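GRAS family transcription factor containing protein, expressed (Oryza sativa Japonica Group, PDB 5HYZ) is a probable transcription factor whose GRAS domain takes part in DNA binding, and acts in plant development and resistance to abiotic stress. Local coordinates at residues L167-F170 and A171-L174. Numbering follows the deposited sequence.
Sequences LRDF and AKLL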
ATOM      1  N   LEU A 167      15.716  -6.014   9.020  1.00 10.61           N
ATOM      2  CA  LEU A 167      16.426  -5.663   7.802  1.00 10.27           C
ATOM      3  C   LEU A 167      17.512  -6.665   7.429  1.00 10.90           C
ATOM      4  O   LEU A 167      17.735  -6.976   6.261  1.00 10.81           O
ATOM      5  CB  LEU A 167      17.101  -4.280   7.889  1.00  9.11           C
ATOM      6  CG  LEU A 167      16.084  -3.127   7.932  1.00 10.26           C
ATOM      7  CD1 LEU A 167      16.857  -1.816   8.267  1.00 10.73           C
ATOM      8  CD2 LEU A 167      15.444  -2.993   6.506  1.00 10.12           C
ATOM      9  N   ARG A 168      18.215  -7.202   8.442  1.00 10.63           N
ATOM     10  CA  ARG A 168      19.244  -8.189   8.125  1.00  9.36           C
ATOM     11  C   ARG A 168      18.616  -9.476   7.585  1.00 10.10           C
ATOM     12  O   ARG A 168      19.150 -10.068   6.642  1.00 13.43           O
ATOM     13  CB  ARG A 168      20.086  -8.499   9.409  1.00 12.03           C
ATOM     14  CG  ARG A 168      21.082  -7.368   9.731  1.00 11.52           C
ATOM     15  CD  ARG A 168      21.760  -7.640  11.184  1.00 14.14           C
ATOM     16  NE  ARG A 168      22.715  -6.530  11.515  1.00 16.19           N
ATOM     17  CZ  ARG A 168      23.965  -6.497  11.093  1.00 19.75           C
ATOM     18  NH1 ARG A 168      24.445  -7.496  10.328  1.00 15.99           N
ATOM     19  NH2 ARG A 168      24.738  -5.471  11.434  1.00 16.14           N
ATOM     20  N   ASP A 169      17.464  -9.876   8.138  1.00 13.12           N
ATOM     21  CA  ASP A 169      16.766 -11.095   7.612  1.00 13.21           C
ATOM     22  C   ASP A 169      16.328 -10.858   6.157  1.00 16.03           C
ATOM     23  O   ASP A 169      16.431 -11.722   5.255  1.00 12.29           O
ATOM     24  CB  ASP A 169      15.555 -11.480   8.473  1.00 14.58           C
ATOM     25  CG  ASP A 169      15.964 -12.038   9.857  1.00 25.87           C
ATOM     26  OD1 ASP A 169      17.165 -12.345  10.063  1.00 26.05           O
ATOM     27  OD2 ASP A 169      15.083 -12.114  10.732  1.00 29.41           O
ATOM     28  N   PHE A 170      15.864  -9.619   5.900  1.00 13.21           N
ATOM     29  CA  PHE A 170      15.441  -9.297   4.518  1.00 12.24           C
ATOM     30  C   PHE A 170      16.571  -9.327   3.514  1.00 12.73           C
ATOM     31  O   PHE A 170      16.475  -9.863   2.371  1.00 12.95           O
ATOM     32  CB  PHE A 170      14.767  -7.904   4.555  1.00 13.79           C
ATOM     33  CG  PHE A 170      14.071  -7.518   3.257  1.00 11.96           C
ATOM     34  CD1 PHE A 170      12.849  -8.069   2.951  1.00 19.25           C
ATOM     35  CD2 PHE A 170      14.654  -6.593   2.370  1.00 14.89           C
ATOM     36  CE1 PHE A 170      12.207  -7.747   1.775  1.00 18.24           C
ATOM     37  CE2 PHE A 170      14.006  -6.282   1.153  1.00 13.10           C
ATOM     38  CZ  PHE A 170      12.767  -6.849   0.901  1.00 15.13           C
ATOM     39  N   ALA A 171      17.705  -8.739   3.921  1.00 11.02           N
ATOM     40  CA  ALA A 171      18.861  -8.722   3.062  1.00 10.53           C
ATOM     41  C   ALA A 171      19.336 -10.155   2.744  1.00  9.13           C
ATOM     42  O   ALA A 171      19.868 -10.385   1.664  1.00 12.84           O
ATOM     43  CB  ALA A 171      20.039  -7.921   3.727  1.00 11.87           C
ATOM     44  N   LYS A 172      19.230 -11.059   3.728  1.00 11.29           N
ATOM     45  CA  LYS A 172      19.573 -12.477   3.412  1.00 14.20           C
ATOM     46  C   LYS A 172      18.747 -13.011   2.225  1.00 15.19           C
ATOM     47  O   LYS A 172      19.291 -13.723   1.350  1.00 14.57           O
ATOM     48  CB  LYS A 172      19.347 -13.355   4.608  1.00 15.91           C
ATOM     49  CG  LYS A 172      20.407 -13.077   5.647  1.00 17.94           C
ATOM     50  CD  LYS A 172      20.055 -13.889   6.892  1.00 23.55           C
ATOM     51  CE  LYS A 172      21.033 -13.586   8.035  1.00 27.24           C
ATOM     52  NZ  LYS A 172      20.373 -14.080   9.262  1.00 39.57           N
ATOM     53  N   LEU A 173      17.473 -12.615   2.182  1.00 13.87           N
ATOM     54  CA  LEU A 173      16.602 -13.074   1.070  1.00 16.12           C
ATOM     55  C   LEU A 173      16.923 -12.423  -0.274  1.00 19.48           C
ATOM     56  O   LEU A 173      16.407 -12.840  -1.312  1.00 18.31           O
ATOM     57  CB  LEU A 173      15.151 -12.778   1.404  1.00 18.50           C
ATOM     58  CG  LEU A 173      14.606 -13.421   2.654  1.00 28.23           C
ATOM     59  CD1 LEU A 173      13.147 -12.995   2.809  1.00 28.27           C
ATOM     60  CD2 LEU A 173      14.762 -14.913   2.606  1.00 31.91           C
ATOM     61  N   LEU A 174      17.771 -11.385  -0.259  1.00 13.71           N
ATOM     62  CA  LEU A 174      18.323 -10.835  -1.500  1.00 12.21           C
ATOM     63  C   LEU A 174      19.703 -11.287  -1.886  1.00 17.12           C
ATOM     64  O   LEU A 174      20.196 -10.887  -2.940  1.00 15.88           O
ATOM     65  CB  LEU A 174      18.375  -9.282  -1.411  1.00 16.47           C
ATOM     66  CG  LEU A 174      17.063  -8.606  -1.012  1.00 19.25           C
ATOM     67  CD1 LEU A 174      17.377  -7.131  -0.578  1.00 16.74           C
ATOM     68  CD2 LEU A 174      16.058  -8.618  -2.152  1.00 17.14           C
TER
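Ala171 sits one helical turn beyond Leu167, and its amide N donates to Leu167 O at 2.9 Å in a fairly straight bond (162°). Its methyl projects little beyond the backbone, so this buried helix face can lie close against Phe178 of strand 177-182, a neighbour that Leu167 shares. Lys172 follows with a longer bond from its N to Arg168 O, 3.1 Å. Its side chain runs extended beyond CG, with CG resting 3.4 Å from Arg168 O, and brings its ammonium alongside the short carboxylate of Asp169, both chains pointing the same way. Both residues are exposed, and at 3.7 Å Lys172 NZ and Asp169 OD1 form a long, probably weak, salt bridge. At Leu173 the i to i-4 bond weakens: its N is 3.4 Å from Asp169 O. Leu173 lies on the dimer side of the helix, its apolar branch partly covered by the second subunit, where it packs on Asp337. Leu174 N makes another weak, bent bond to Phe170 O (127°), and also a shorter i to i-3 bond to Ala171 O at 3.0 Å. CG of Phe170 stands anti to the backbone N (chi1 -171°), which sends the ring to the side of Leu174, whose CD1 meets CE2 obliquely at 3.9 Å. Bulky apolar groups suit this buried pair, which Leu128 of helix 122-132 extends beside Leu174; Gln129 and, from the second subunit, Ser334 flank both. In this beta-alpha-beta unit of the Rossmann-like GRAS domain, within predicted leucine repeat II, the chemistry implies two amphipathic turns: apolar contacts face fold and dimer partner, a loose ion pair faces solvent.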